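Local coordinates for protein ebony (Drosophila melanogaster, PDB 6DYM) that probably joins beta-alanine to biogenic amines such as dopamine, its C-terminal part being an atypical nonribosomal peptide synthetase condensation domain for peptide-bond formation, at residues A29-W34 against T162-L167; Q33-G38 against R195-A200; N182-E187 against E203-V208. All blocks are in the same frame, centred on the assembly; numbering follows the deposited sequence.

Overall arrangement
From the N terminus, the loop between helices 14-25 and 41-58 supplies the first segments of contacts 1 and 2, which share Q33 and W34. Contact 1 closes this loop onto the turn from strand 158-163 into helix 166-174. The chain then runs through strand 178-184, and contact 2 brings the excursion that follows, at 195-200, back against the same loop. Contact 3 pairs strand 178-184 with strand 205-212; it opens after contact 1 has closed and crosses contact 2, because their segments alternate. Q204 joins all three, reaching D30 O and W34 NE1. Together they tie the loop to one edge of the seven-stranded sheet, whose 1-2-3-4-5-7-6 order is consistent with a GNAT-like fold.

Contact 1: residues A29-W34 against T162-L167; sequences ADLEQW and TNTSPL
D30 lays its side chain over the T164 carbonyl and the CB of S165, with D30 CB 3.3 Å from T164 O and carboxylate oxygen OD1 3.3 Å from S165 CB. The other oxygen, OD2, meets P166 CD at 3.8 Å, the proline ring coming from the opposite direction. With CG anti to the carbonyl carbon (chi1 -59°), the carboxylate ends up beside the start of helix 166-174. S165 occupies the N-cap position of that helix, but its OG is bonded to T168 OG1 and not to D30. A water 3.0 Å from T164 O also approaches D30 OD2, though weakly, and other acceptors compete for its protons. Next along the chain, L31 crosses T164 at about a right angle and touches it methyl to methyl, CD1 to CG2 at 3.9 Å. The backbone oxygen of D30 turns to other partners: Q33 NE2 donates to D30 O at 3.0 Å (164°), and Q204 NE2 binds the same atom. This small surface contact thus sets the loop between helices 14-25 and 41-58 against the junction of strand 158-163 and helix 166-174, while L31 also reaches F99 of helix 93-111.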
ATOM      1  N   ALA A  29       5.873  -8.092   6.540  1.00 45.30           N
ATOM      2  CA  ALA A  29       4.451  -7.901   6.279  1.00 48.98           C
ATOM      3  C   ALA A  29       3.583  -8.809   7.149  1.00 41.41           C
ATOM      4  O   ALA A  29       3.882  -9.990   7.352  1.00 31.52           O
ATOM      5  CB  ALA A  29       4.154  -8.138   4.802  1.00 51.94           C
ATOM      6  N   ASP A  30       2.482  -8.245   7.651  1.00 35.43           N
ATOM      7  CA  ASP A  30       1.672  -8.939   8.643  1.00 37.62           C
ATOM      8  C   ASP A  30       0.893 -10.108   8.055  1.00 28.24           C
ATOM      9  O   ASP A  30       0.572 -11.048   8.787  1.00 31.59           O
ATOM     10  CB  ASP A  30       0.730  -7.942   9.318  1.00 39.56           C
ATOM     11  CG  ASP A  30       1.481  -6.809  10.009  1.00 49.77           C
ATOM     12  OD1 ASP A  30       2.056  -5.949   9.303  1.00 40.84           O
ATOM     13  OD2 ASP A  30       1.500  -6.782  11.260  1.00 43.46           O
ATOM     14  N   LEU A  31       0.597 -10.088   6.757  1.00 31.71           N
ATOM     15  CA  LEU A  31      -0.126 -11.192   6.136  1.00 33.95           C
ATOM     16  C   LEU A  31       0.810 -12.269   5.604  1.00 35.92           C
ATOM     17  O   LEU A  31       0.559 -13.462   5.808  1.00 37.12           O
ATOM     18  CB  LEU A  31      -1.004 -10.670   4.999  1.00 23.96           C
ATOM     19  CG  LEU A  31      -2.199  -9.823   5.427  1.00 32.95           C
ATOM     20  CD1 LEU A  31      -2.924  -9.311   4.194  1.00 23.01           C
ATOM     21  CD2 LEU A  31      -3.140 -10.626   6.324  1.00 27.24           C
ATOM     22  N   GLU A  32       1.892 -11.870   4.930  1.00 35.08           N
ATOM     23  CA  GLU A  32       2.807 -12.833   4.327  1.00 35.49           C
ATOM     24  C   GLU A  32       3.555 -13.670   5.357  1.00 38.82           C
ATOM     25  O   GLU A  32       4.037 -14.753   5.011  1.00 34.63           O
ATOM     26  CB  GLU A  32       3.817 -12.114   3.432  1.00 41.55           C
ATOM     27  CG  GLU A  32       3.202 -11.480   2.207  1.00 40.75           C
ATOM     28  CD  GLU A  32       2.842 -10.022   2.417  1.00 48.07           C
ATOM     29  OE1 GLU A  32       1.998  -9.731   3.293  1.00 50.34           O
ATOM     30  OE2 GLU A  32       3.405  -9.164   1.705  1.00 56.03           O
ATOM     31  N   GLN A  33       3.670 -13.198   6.604  1.00 31.97           N
ATOM     32  CA  GLN A  33       4.357 -13.990   7.620  1.00 33.56           C
ATOM     33  C   GLN A  33       3.642 -15.308   7.872  1.00 36.92           C
ATOM     34  O   GLN A  33       4.266 -16.279   8.316  1.00 33.85           O
ATOM     35  CB  GLN A  33       4.475 -13.198   8.923  1.00 28.29           C
ATOM     36  CG  GLN A  33       3.148 -12.971   9.620  1.00 32.53           C
ATOM     37  CD  GLN A  33       3.283 -12.190  10.916  1.00 34.84           C
ATOM     38  OE1 GLN A  33       4.183 -12.442  11.718  1.00 38.02           O
ATOM     39  NE2 GLN A  33       2.394 -11.228  11.117  1.00 31.41           N
ATOM     40  N   TRP A  34       2.341 -15.366   7.599  1.00 36.62           N
ATOM     41  CA  TRP A  34       1.571 -16.582   7.809  1.00 34.69           C
ATOM     42  C   TRP A  34       1.580 -17.502   6.598  1.00 36.99           C
ATOM     43  O   TRP A  34       1.122 -18.646   6.703  1.00 33.93           O
ATOM     44  CB  TRP A  34       0.133 -16.222   8.198  1.00 34.81           C
ATOM     45  CG  TRP A  34       0.084 -15.274   9.360  1.00 33.00           C
ATOM     46  CD1 TRP A  34      -0.337 -13.977   9.345  1.00 32.52           C
ATOM     47  CD2 TRP A  34       0.497 -15.547  10.705  1.00 34.68           C
ATOM     48  NE1 TRP A  34      -0.218 -13.425  10.601  1.00 31.42           N
ATOM     49  CE2 TRP A  34       0.292 -14.368  11.453  1.00 37.97           C
ATOM     50  CE3 TRP A  34       1.020 -16.673  11.350  1.00 35.50           C
ATOM     51  CZ2 TRP A  34       0.590 -14.285  12.814  1.00 41.05           C
ATOM     52  CZ3 TRP A  34       1.314 -16.589  12.699  1.00 40.42           C
ATOM     53  CH2 TRP A  34       1.097 -15.403  13.418  1.00 36.97           C
ATOM     54  N   THR A 162      -6.510  -0.554   2.105  1.00 20.31           N
ATOM     55  CA  THR A 162      -6.640  -1.565   3.153  1.00 23.21           C
ATOM     56  C   THR A 162      -5.363  -1.565   3.982  1.00 22.79           C
ATOM     57  O   THR A 162      -4.274  -1.797   3.448  1.00 22.59           O
ATOM     58  CB  THR A 162      -6.891  -2.962   2.585  1.00 25.08           C
ATOM     59  OG1 THR A 162      -8.053  -2.942   1.756  1.00 23.47           O
ATOM     60  CG2 THR A 162      -7.118  -3.965   3.711  1.00 21.02           C
ATOM     61  N   ASN A 163      -5.497  -1.313   5.275  1.00 21.80           N
ATOM     62  CA  ASN A 163      -4.350  -1.235   6.164  1.00 25.57           C
ATOM     63  C   ASN A 163      -4.252  -2.524   6.964  1.00 20.60           C
ATOM     64  O   ASN A 163      -5.211  -2.925   7.635  1.00 20.34           O
ATOM     65  CB  ASN A 163      -4.457  -0.009   7.063  1.00 16.79           C
ATOM     66  CG  ASN A 163      -4.224   1.266   6.290  1.00 22.46           C
ATOM     67  OD1 ASN A 163      -3.212   1.404   5.606  1.00 24.12           O
ATOM     68  ND2 ASN A 163      -5.169   2.189   6.363  1.00 21.24           N
ATOM     69  N   THR A 164      -3.093  -3.172   6.879  1.00 17.53           N
ATOM     70  CA  THR A 164      -2.897  -4.499   7.435  1.00 23.95           C
ATOM     71  C   THR A 164      -1.883  -4.531   8.565  1.00 25.64           C
ATOM     72  O   THR A 164      -1.584  -5.615   9.075  1.00 19.47           O
ATOM     73  CB  THR A 164      -2.462  -5.470   6.333  1.00 27.82           C
ATOM     74  OG1 THR A 164      -1.279  -4.963   5.706  1.00 25.58           O
ATOM     75  CG2 THR A 164      -3.566  -5.623   5.284  1.00 20.69           C
ATOM     76  N   SER A 165      -1.341  -3.385   8.968  1.00 23.11           N
ATOM     77  CA  SER A 165      -0.458  -3.343  10.120  1.00 27.94           C
ATOM     78  C   SER A 165      -1.032  -2.399  11.170  1.00 25.47           C
ATOM     79  O   SER A 165      -1.754  -1.454  10.831  1.00 20.20           O
ATOM     80  CB  SER A 165       0.959  -2.892   9.736  1.00 26.49           C
ATOM     81  OG  SER A 165       1.043  -1.481   9.632  1.00 28.92           O
ATOM     82  N   PRO A 166      -0.751  -2.640  12.452  1.00 23.91           N
ATOM     83  CA  PRO A 166      -1.328  -1.766  13.489  1.00 22.67           C
ATOM     84  C   PRO A 166      -0.951  -0.304  13.313  1.00 24.83           C
ATOM     85  O   PRO A 166      -1.785   0.577  13.556  1.00 23.14           O
ATOM     86  CB  PRO A 166      -0.774  -2.361  14.792  1.00 35.95           C
ATOM     87  CG  PRO A 166      -0.451  -3.792  14.453  1.00 33.70           C
ATOM     88  CD  PRO A 166      -0.003  -3.774  13.024  1.00 25.22           C
ATOM     89  N   LEU A 167       0.268  -0.019  12.853  1.00 21.87           N
ATOM     90  CA  LEU A 167       0.700   1.370  12.720  1.00 24.95           C
ATOM     91  C   LEU A 167      -0.028   2.070  11.578  1.00 24.94           C
ATOM     92  O   LEU A 167      -0.456   3.221  11.719  1.00 21.67           O
ATOM     93  CB  LEU A 167       2.214   1.432  12.506  1.00 22.76           C
ATOM     94  CG  LEU A 167       2.808   2.812  12.198  1.00 29.28           C
ATOM     95  CD1 LEU A 167       2.470   3.818  13.302  1.00 21.51           C
ATOM     96  CD2 LEU A 167       4.314   2.709  12.012  1.00 32.60           C
TER
HETATM   97  O   HOH W   1      -1.799  -6.515  11.882  1.00 36.99           O

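Contact 2: residues Q33-G38 against R195-A200; sequences QWLKPG and RPFGDA
The indole of W34 rests against A200, and this is the tight part of the contact. The methyl of A200 lies over the face of the five-membered ring as a CH-pi contact, its CB 3.6 Å from the ring centroid and 26° off the normal. A200 CB comes within 3.3 Å of W34 NE1, whose N-H bonds to Q204 OE1. On the opposite face of the indole lies Q33 CG, so the ring is sandwiched between an aliphatic chain segment and the 197-200 turn. That type I turn, closed by A200 N bonding to F197 O, also brings D199 O over the benzene end of the indole, 3.6 Å from W34 CZ3. On the W34 CB and L35 side the side chains pack apolarly: W34 CB stands at the edge of the F197 ring, L35 CD2 meets P196 CB at 3.7 Å with the two side chains side by side, and P196 CG lies over the centre of the F197 ring. The looser side is that of D199, an exposed residue whose CB only grazes W34 CE3 at 4.0 Å, its carboxylate plane steeply inclined (66°) to the indole. Two loops meet here, that before helix 41-58 and that linking strand 178-184 to strand 205-212; helix 93-111 packs against both, contributing V96 to L35, I95 to P196 and F99 to the F197 ring.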
ATOM      1  N   GLN A  33       3.670 -13.198   6.604  1.00 31.97           N
ATOM      2  CA  GLN A  33       4.357 -13.990   7.620  1.00 33.56           C
ATOM      3  C   GLN A  33       3.642 -15.308   7.872  1.00 36.92           C
ATOM      4  O   GLN A  33       4.266 -16.279   8.316  1.00 33.85           O
ATOM      5  CB  GLN A  33       4.475 -13.198   8.923  1.00 28.29           C
ATOM      6  CG  GLN A  33       3.148 -12.971   9.620  1.00 32.53           C
ATOM      7  CD  GLN A  33       3.283 -12.190  10.916  1.00 34.84           C
ATOM      8  OE1 GLN A  33       4.183 -12.442  11.718  1.00 38.02           O
ATOM      9  NE2 GLN A  33       2.394 -11.228  11.117  1.00 31.41           N
ATOM     10  N   TRP A  34       2.341 -15.366   7.599  1.00 36.62           N
ATOM     11  CA  TRP A  34       1.571 -16.582   7.809  1.00 34.69           C
ATOM     12  C   TRP A  34       1.580 -17.502   6.598  1.00 36.99           C
ATOM     13  O   TRP A  34       1.122 -18.646   6.703  1.00 33.93           O
ATOM     14  CB  TRP A  34       0.133 -16.222   8.198  1.00 34.81           C
ATOM     15  CG  TRP A  34       0.084 -15.274   9.360  1.00 33.00           C
ATOM     16  CD1 TRP A  34      -0.337 -13.977   9.345  1.00 32.52           C
ATOM     17  CD2 TRP A  34       0.497 -15.547  10.705  1.00 34.68           C
ATOM     18  NE1 TRP A  34      -0.218 -13.425  10.601  1.00 31.42           N
ATOM     19  CE2 TRP A  34       0.292 -14.368  11.453  1.00 37.97           C
ATOM     20  CE3 TRP A  34       1.020 -16.673  11.350  1.00 35.50           C
ATOM     21  CZ2 TRP A  34       0.590 -14.285  12.814  1.00 41.05           C
ATOM     22  CZ3 TRP A  34       1.314 -16.589  12.699  1.00 40.42           C
ATOM     23  CH2 TRP A  34       1.097 -15.403  13.418  1.00 36.97           C
ATOM     24  N   LEU A  35       2.098 -17.037   5.463  1.00 32.91           N
ATOM     25  CA  LEU A  35       2.237 -17.856   4.268  1.00 43.82           C
ATOM     26  C   LEU A  35       3.589 -18.548   4.182  1.00 50.76           C
ATOM     27  O   LEU A  35       3.838 -19.269   3.209  1.00 50.59           O
ATOM     28  CB  LEU A  35       2.021 -17.005   3.011  1.00 35.88           C
ATOM     29  CG  LEU A  35       0.686 -16.273   2.888  1.00 36.03           C
ATOM     30  CD1 LEU A  35       0.673 -15.382   1.650  1.00 38.86           C
ATOM     31  CD2 LEU A  35      -0.457 -17.267   2.848  1.00 39.63           C
ATOM     32  N   LYS A  36       4.463 -18.341   5.164  1.00 48.38           N
ATOM     33  CA  LYS A  36       5.754 -19.013   5.167  1.00 48.84           C
ATOM     34  C   LYS A  36       5.555 -20.524   5.286  1.00 53.10           C
ATOM     35  O   LYS A  36       4.645 -20.979   5.991  1.00 53.85           O
ATOM     36  CB  LYS A  36       6.623 -18.502   6.319  1.00 49.40           C
ATOM     37  CG  LYS A  36       7.110 -17.067   6.151  1.00 55.92           C
ATOM     38  CD  LYS A  36       8.054 -16.658   7.283  1.00 54.40           C
ATOM     39  CE  LYS A  36       8.153 -15.143   7.402  1.00 48.40           C
ATOM     40  NZ  LYS A  36       8.370 -14.485   6.079  1.00 56.47           N
ATOM     41  N   PRO A  37       6.371 -21.334   4.599  1.00 52.32           N
ATOM     42  CA  PRO A  37       7.445 -20.853   3.727  1.00 45.93           C
ATOM     43  C   PRO A  37       6.980 -20.669   2.286  1.00 51.76           C
ATOM     44  O   PRO A  37       5.835 -20.983   1.958  1.00 47.34           O
ATOM     45  CB  PRO A  37       8.489 -21.964   3.828  1.00 41.33           C
ATOM     46  CG  PRO A  37       7.699 -23.213   4.222  1.00 47.13           C
ATOM     47  CD  PRO A  37       6.295 -22.804   4.601  1.00 48.40           C
ATOM     48  N   GLY A  38       7.858 -20.162   1.437  1.00 52.16           N
ATOM     49  CA  GLY A  38       7.558 -19.993   0.039  1.00 55.53           C
ATOM     50  C   GLY A  38       7.312 -18.570  -0.425  1.00 56.92           C
ATOM     51  O   GLY A  38       6.761 -18.387  -1.518  1.00 53.46           O
ATOM     52  N   ARG A 195      -7.606 -21.813   5.651  1.00 28.85           N
ATOM     53  CA  ARG A 195      -7.473 -20.434   6.093  1.00 34.65           C
ATOM     54  C   ARG A 195      -5.998 -20.058   6.084  1.00 34.54           C
ATOM     55  O   ARG A 195      -5.273 -20.380   7.037  1.00 33.65           O
ATOM     56  CB  ARG A 195      -8.085 -20.237   7.483  1.00 31.18           C
ATOM     57  CG  ARG A 195      -9.523 -20.744   7.558  1.00 34.12           C
ATOM     58  CD  ARG A 195     -10.143 -20.607   8.949  1.00 42.09           C
ATOM     59  NE  ARG A 195      -9.572 -21.545   9.910  1.00 43.88           N
ATOM     60  CZ  ARG A 195      -9.024 -21.191  11.069  1.00 56.97           C
ATOM     61  NH1 ARG A 195      -8.979 -19.911  11.427  1.00 46.88           N
ATOM     62  NH2 ARG A 195      -8.524 -22.117  11.879  1.00 51.99           N
ATOM     63  N   PRO A 196      -5.505 -19.395   5.034  1.00 29.05           N
ATOM     64  CA  PRO A 196      -4.051 -19.175   4.912  1.00 30.11           C
ATOM     65  C   PRO A 196      -3.455 -18.338   6.030  1.00 31.20           C
ATOM     66  O   PRO A 196      -2.268 -18.504   6.342  1.00 30.10           O
ATOM     67  CB  PRO A 196      -3.914 -18.478   3.549  1.00 29.77           C
ATOM     68  CG  PRO A 196      -5.276 -17.925   3.248  1.00 32.48           C
ATOM     69  CD  PRO A 196      -6.254 -18.869   3.882  1.00 31.68           C
ATOM     70  N   PHE A 197      -4.232 -17.440   6.641  1.00 26.36           N
ATOM     71  CA  PHE A 197      -3.794 -16.692   7.815  1.00 30.07           C
ATOM     72  C   PHE A 197      -4.407 -17.240   9.101  1.00 35.32           C
ATOM     73  O   PHE A 197      -4.524 -16.510  10.090  1.00 28.74           O
ATOM     74  CB  PHE A 197      -4.119 -15.204   7.659  1.00 25.55           C
ATOM     75  CG  PHE A 197      -4.035 -14.705   6.240  1.00 24.98           C
ATOM     76  CD1 PHE A 197      -2.818 -14.670   5.573  1.00 29.74           C
ATOM     77  CD2 PHE A 197      -5.172 -14.270   5.573  1.00 27.17           C
ATOM     78  CE1 PHE A 197      -2.733 -14.217   4.262  1.00 25.99           C
ATOM     79  CE2 PHE A 197      -5.095 -13.815   4.255  1.00 28.68           C
ATOM     80  CZ  PHE A 197      -3.874 -13.793   3.601  1.00 26.50           C
ATOM     81  N   GLY A 198      -4.785 -18.525   9.106  1.00 31.35           N
ATOM     82  CA  GLY A 198      -5.524 -19.079  10.233  1.00 28.24           C
ATOM     83  C   GLY A 198      -4.745 -19.104  11.533  1.00 31.96           C
ATOM     84  O   GLY A 198      -5.336 -19.053  12.615  1.00 37.36           O
ATOM     85  N   ASP A 199      -3.415 -19.180  11.454  1.00 29.27           N
ATOM     86  CA  ASP A 199      -2.583 -19.169  12.654  1.00 32.44           C
ATOM     87  C   ASP A 199      -2.392 -17.775  13.244  1.00 38.65           C
ATOM     88  O   ASP A 199      -1.779 -17.654  14.311  1.00 39.26           O
ATOM     89  CB  ASP A 199      -1.211 -19.780  12.349  1.00 38.86           C
ATOM     90  CG  ASP A 199      -1.276 -21.281  12.108  1.00 49.75           C
ATOM     91  OD1 ASP A 199      -2.126 -21.956  12.729  1.00 45.25           O
ATOM     92  OD2 ASP A 199      -0.474 -21.786  11.296  1.00 50.28           O
ATOM     93  N   ALA A 200      -2.886 -16.726  12.587  1.00 31.22           N
ATOM     94  CA  ALA A 200      -2.734 -15.382  13.122  1.00 29.05           C
ATOM     95  C   ALA A 200      -3.619 -15.198  14.355  1.00 32.26           C
ATOM     96  O   ALA A 200      -4.670 -15.833  14.474  1.00 30.32           O
ATOM     97  CB  ALA A 200      -3.090 -14.344  12.059  1.00 27.77           C
TER

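Contact 3: residues N182-E187 against E203-V208; sequences NFQVNE and EQRAIV
N182 OD1 takes the shortest bond of this contact, from R205 NE at 2.7 Å and nearly straight (169°), lying in the guanidinium plane at its edge. R205 NH2 adds a weak second bond to the same oxygen and a sounder one to N182 O at 3.3 Å, reaching that carbonyl from above its plane. The arginine thus holds N182 side-on with two nitrogens, its guanidinium standing 72° from the asparagine amide. Bends at chi2 and chi3 fold the arginine back across the neighbouring strand, so that one guanidinium face lies over Q184 CA. Its last nitrogen, NH1, donates to Q184 OE1 at 3.2 Å and also to D202 O. The Q184 amide is held at its other end too, NE2 bonding to N186 OD1 at 2.8 Å, in plane and on a lone pair. Under these side chains the antiparallel pairing is regular: F183 and A206 form a hydrogen-bonded pair (F183 N to A206 O 2.9 Å, A206 N to F183 O 2.8 Å), flanked by the non-hydrogen-bonded pairs N182-I207 and Q184-R205. Past the strand end, V185 N still reaches Q204 O at 3.2 Å, and a water links Q204 O with N186 N. V185 CG1 packs on A206 CB. F183 and A206 face helix 93-111 at F99, while the other face is largely polar around R205, with I207 alongside N182. There the doubly bonded Q184 amide and the bonds from all three arginine nitrogens probably pin the end of outermost strand 178-184 to its neighbour.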
ATOM      1  N   ASN A 182     -13.724  -4.009   9.118  1.00 19.00           N
ATOM      2  CA  ASN A 182     -12.696  -4.423  10.069  1.00 24.64           C
ATOM      3  C   ASN A 182     -12.738  -5.944  10.102  1.00 23.01           C
ATOM      4  O   ASN A 182     -13.514  -6.532  10.857  1.00 22.56           O
ATOM      5  CB  ASN A 182     -12.931  -3.809  11.454  1.00 25.27           C
ATOM      6  CG  ASN A 182     -11.833  -4.156  12.440  1.00 29.68           C
ATOM      7  OD1 ASN A 182     -11.121  -5.149  12.279  1.00 27.77           O
ATOM      8  ND2 ASN A 182     -11.681  -3.327  13.464  1.00 21.42           N
ATOM      9  N   PHE A 183     -11.899  -6.582   9.296  1.00 22.35           N
ATOM     10  CA  PHE A 183     -11.985  -8.023   9.112  1.00 20.47           C
ATOM     11  C   PHE A 183     -10.897  -8.744   9.894  1.00 26.67           C
ATOM     12  O   PHE A 183      -9.734  -8.331   9.893  1.00 23.68           O
ATOM     13  CB  PHE A 183     -11.896  -8.399   7.633  1.00 21.29           C
ATOM     14  CG  PHE A 183     -12.347  -9.805   7.348  1.00 26.01           C
ATOM     15  CD1 PHE A 183     -13.692 -10.095   7.185  1.00 25.23           C
ATOM     16  CD2 PHE A 183     -11.429 -10.840   7.263  1.00 21.53           C
ATOM     17  CE1 PHE A 183     -14.109 -11.393   6.933  1.00 23.52           C
ATOM     18  CE2 PHE A 183     -11.842 -12.139   7.014  1.00 23.38           C
ATOM     19  CZ  PHE A 183     -13.180 -12.414   6.852  1.00 19.94           C
ATOM     20  N   GLN A 184     -11.290  -9.833  10.552  1.00 23.84           N
ATOM     21  CA  GLN A 184     -10.370 -10.703  11.279  1.00 28.46           C
ATOM     22  C   GLN A 184      -9.668 -11.618  10.281  1.00 23.77           C
ATOM     23  O   GLN A 184     -10.301 -12.496   9.687  1.00 24.92           O
ATOM     24  CB  GLN A 184     -11.144 -11.502  12.324  1.00 25.21           C
ATOM     25  CG  GLN A 184     -10.300 -12.224  13.358  1.00 29.67           C
ATOM     26  CD  GLN A 184     -11.155 -12.824  14.455  1.00 32.37           C
ATOM     27  OE1 GLN A 184     -11.915 -12.117  15.117  1.00 32.42           O
ATOM     28  NE2 GLN A 184     -11.050 -14.135  14.642  1.00 31.32           N
ATOM     29  N   VAL A 185      -8.353 -11.439  10.114  1.00 23.83           N
ATOM     30  CA  VAL A 185      -7.667 -12.077   8.992  1.00 22.61           C
ATOM     31  C   VAL A 185      -7.625 -13.597   9.141  1.00 28.39           C
ATOM     32  O   VAL A 185      -7.543 -14.312   8.136  1.00 23.35           O
ATOM     33  CB  VAL A 185      -6.252 -11.487   8.801  1.00 23.26           C
ATOM     34  CG1 VAL A 185      -6.303  -9.960   8.808  1.00 22.04           C
ATOM     35  CG2 VAL A 185      -5.290 -12.009   9.853  1.00 25.81           C
ATOM     36  N   ASN A 186      -7.698 -14.128  10.367  1.00 23.55           N
ATOM     37  CA  ASN A 186      -7.658 -15.585  10.507  1.00 26.77           C
ATOM     38  C   ASN A 186      -8.990 -16.255  10.187  1.00 26.41           C
ATOM     39  O   ASN A 186      -9.085 -17.483  10.284  1.00 26.49           O
ATOM     40  CB  ASN A 186      -7.174 -15.998  11.912  1.00 24.85           C
ATOM     41  CG  ASN A 186      -8.132 -15.609  13.036  1.00 29.49           C
ATOM     42  OD1 ASN A 186      -9.331 -15.415  12.833  1.00 33.67           O
ATOM     43  ND2 ASN A 186      -7.587 -15.497  14.246  1.00 27.49           N
ATOM     44  N   GLU A 187     -10.012 -15.492   9.805  1.00 22.53           N
ATOM     45  CA  GLU A 187     -11.273 -16.066   9.361  1.00 26.89           C
ATOM     46  C   GLU A 187     -11.384 -16.164   7.843  1.00 29.97           C
ATOM     47  O   GLU A 187     -12.361 -16.731   7.345  1.00 28.33           O
ATOM     48  CB  GLU A 187     -12.448 -15.242   9.908  1.00 28.11           C
ATOM     49  CG  GLU A 187     -12.463 -15.120  11.430  1.00 34.69           C
ATOM     50  CD  GLU A 187     -13.270 -16.209  12.112  1.00 49.79           C
ATOM     51  OE1 GLU A 187     -13.727 -15.977  13.253  1.00 53.45           O
ATOM     52  OE2 GLU A 187     -13.453 -17.292  11.512  1.00 58.08           O
ATOM     53  N   GLU A 203      -6.534 -10.841  17.095  1.00 26.47           N
ATOM     54  CA  GLU A 203      -6.390  -9.396  17.131  1.00 26.47           C
ATOM     55  C   GLU A 203      -5.810  -8.817  15.850  1.00 28.47           C
ATOM     56  O   GLU A 203      -5.812  -7.590  15.692  1.00 29.92           O
ATOM     57  CB  GLU A 203      -5.515  -8.997  18.326  1.00 34.34           C
ATOM     58  CG  GLU A 203      -6.148  -9.302  19.694  1.00 39.55           C
ATOM     59  CD  GLU A 203      -6.183 -10.793  20.044  1.00 50.09           C
ATOM     60  OE1 GLU A 203      -5.275 -11.536  19.609  1.00 43.45           O
ATOM     61  OE2 GLU A 203      -7.126 -11.221  20.752  1.00 54.66           O
ATOM     62  N   GLN A 204      -5.311  -9.645  14.933  1.00 28.70           N
ATOM     63  CA  GLN A 204      -4.781  -9.122  13.680  1.00 29.34           C
ATOM     64  C   GLN A 204      -5.932  -8.853  12.721  1.00 25.61           C
ATOM     65  O   GLN A 204      -6.656  -9.779  12.331  1.00 22.08           O
ATOM     66  CB  GLN A 204      -3.779 -10.081  13.046  1.00 21.34           C
ATOM     67  CG  GLN A 204      -3.231  -9.537  11.732  1.00 26.49           C
ATOM     68  CD  GLN A 204      -2.107 -10.370  11.159  1.00 29.09           C
ATOM     69  OE1 GLN A 204      -1.580 -11.261  11.823  1.00 30.76           O
ATOM     70  NE2 GLN A 204      -1.733 -10.084   9.915  1.00 27.87           N
ATOM     71  N   ARG A 205      -6.085  -7.589  12.333  1.00 23.67           N
ATOM     72  CA  ARG A 205      -7.168  -7.150  11.470  1.00 25.04           C
ATOM     73  C   ARG A 205      -6.636  -6.712  10.109  1.00 22.22           C
ATOM     74  O   ARG A 205      -5.455  -6.400   9.942  1.00 21.80           O
ATOM     75  CB  ARG A 205      -7.948  -5.990  12.109  1.00 28.81           C
ATOM     76  CG  ARG A 205      -7.992  -6.035  13.632  1.00 28.42           C
ATOM     77  CD  ARG A 205      -8.758  -7.258  14.115  1.00 26.54           C
ATOM     78  NE  ARG A 205     -10.141  -7.240  13.647  1.00 28.50           N
ATOM     79  CZ  ARG A 205     -11.051  -8.158  13.955  1.00 26.36           C
ATOM     80  NH1 ARG A 205     -10.728  -9.175  14.736  1.00 28.51           N
ATOM     81  NH2 ARG A 205     -12.285  -8.054  13.481  1.00 30.14           N
ATOM     82  N   ALA A 206      -7.531  -6.732   9.128  1.00 21.45           N
ATOM     83  CA  ALA A 206      -7.377  -5.991   7.883  1.00 23.48           C
ATOM     84  C   ALA A 206      -8.494  -4.964   7.868  1.00 25.36           C
ATOM     85  O   ALA A 206      -9.669  -5.323   8.014  1.00 23.67           O
ATOM     86  CB  ALA A 206      -7.460  -6.906   6.660  1.00 24.25           C
ATOM     87  N   ILE A 207      -8.136  -3.692   7.738  1.00 20.85           N
ATOM     88  CA  ILE A 207      -9.096  -2.608   7.874  1.00 17.99           C
ATOM     89  C   ILE A 207      -9.157  -1.853   6.557  1.00 22.11           C
ATOM     90  O   ILE A 207      -8.123  -1.396   6.048  1.00 19.02           O
ATOM     91  CB  ILE A 207      -8.742  -1.672   9.040  1.00 19.93           C
ATOM     92  CG1 ILE A 207      -8.581  -2.501  10.323  1.00 29.88           C
ATOM     93  CG2 ILE A 207      -9.826  -0.626   9.203  1.00 18.16           C
ATOM     94  CD1 ILE A 207      -8.607  -1.706  11.601  1.00 33.64           C
ATOM     95  N   VAL A 208     -10.364  -1.736   6.008  1.00 18.29           N
ATOM     96  CA  VAL A 208     -10.606  -0.999   4.771  1.00 21.34           C
ATOM     97  C   VAL A 208     -10.945   0.439   5.138  1.00 20.88           C
ATOM     98  O   VAL A 208     -11.910   0.691   5.871  1.00 19.78           O
ATOM     99  CB  VAL A 208     -11.732  -1.646   3.947  1.00 23.85           C
ATOM    100  CG1 VAL A 208     -12.007  -0.837   2.688  1.00 22.60           C
ATOM    101  CG2 VAL A 208     -11.353  -3.067   3.573  1.00 18.22           C
TER
HETATM  102  O   HOH W   2      -6.964 -12.645  12.767  1.00 21.63           O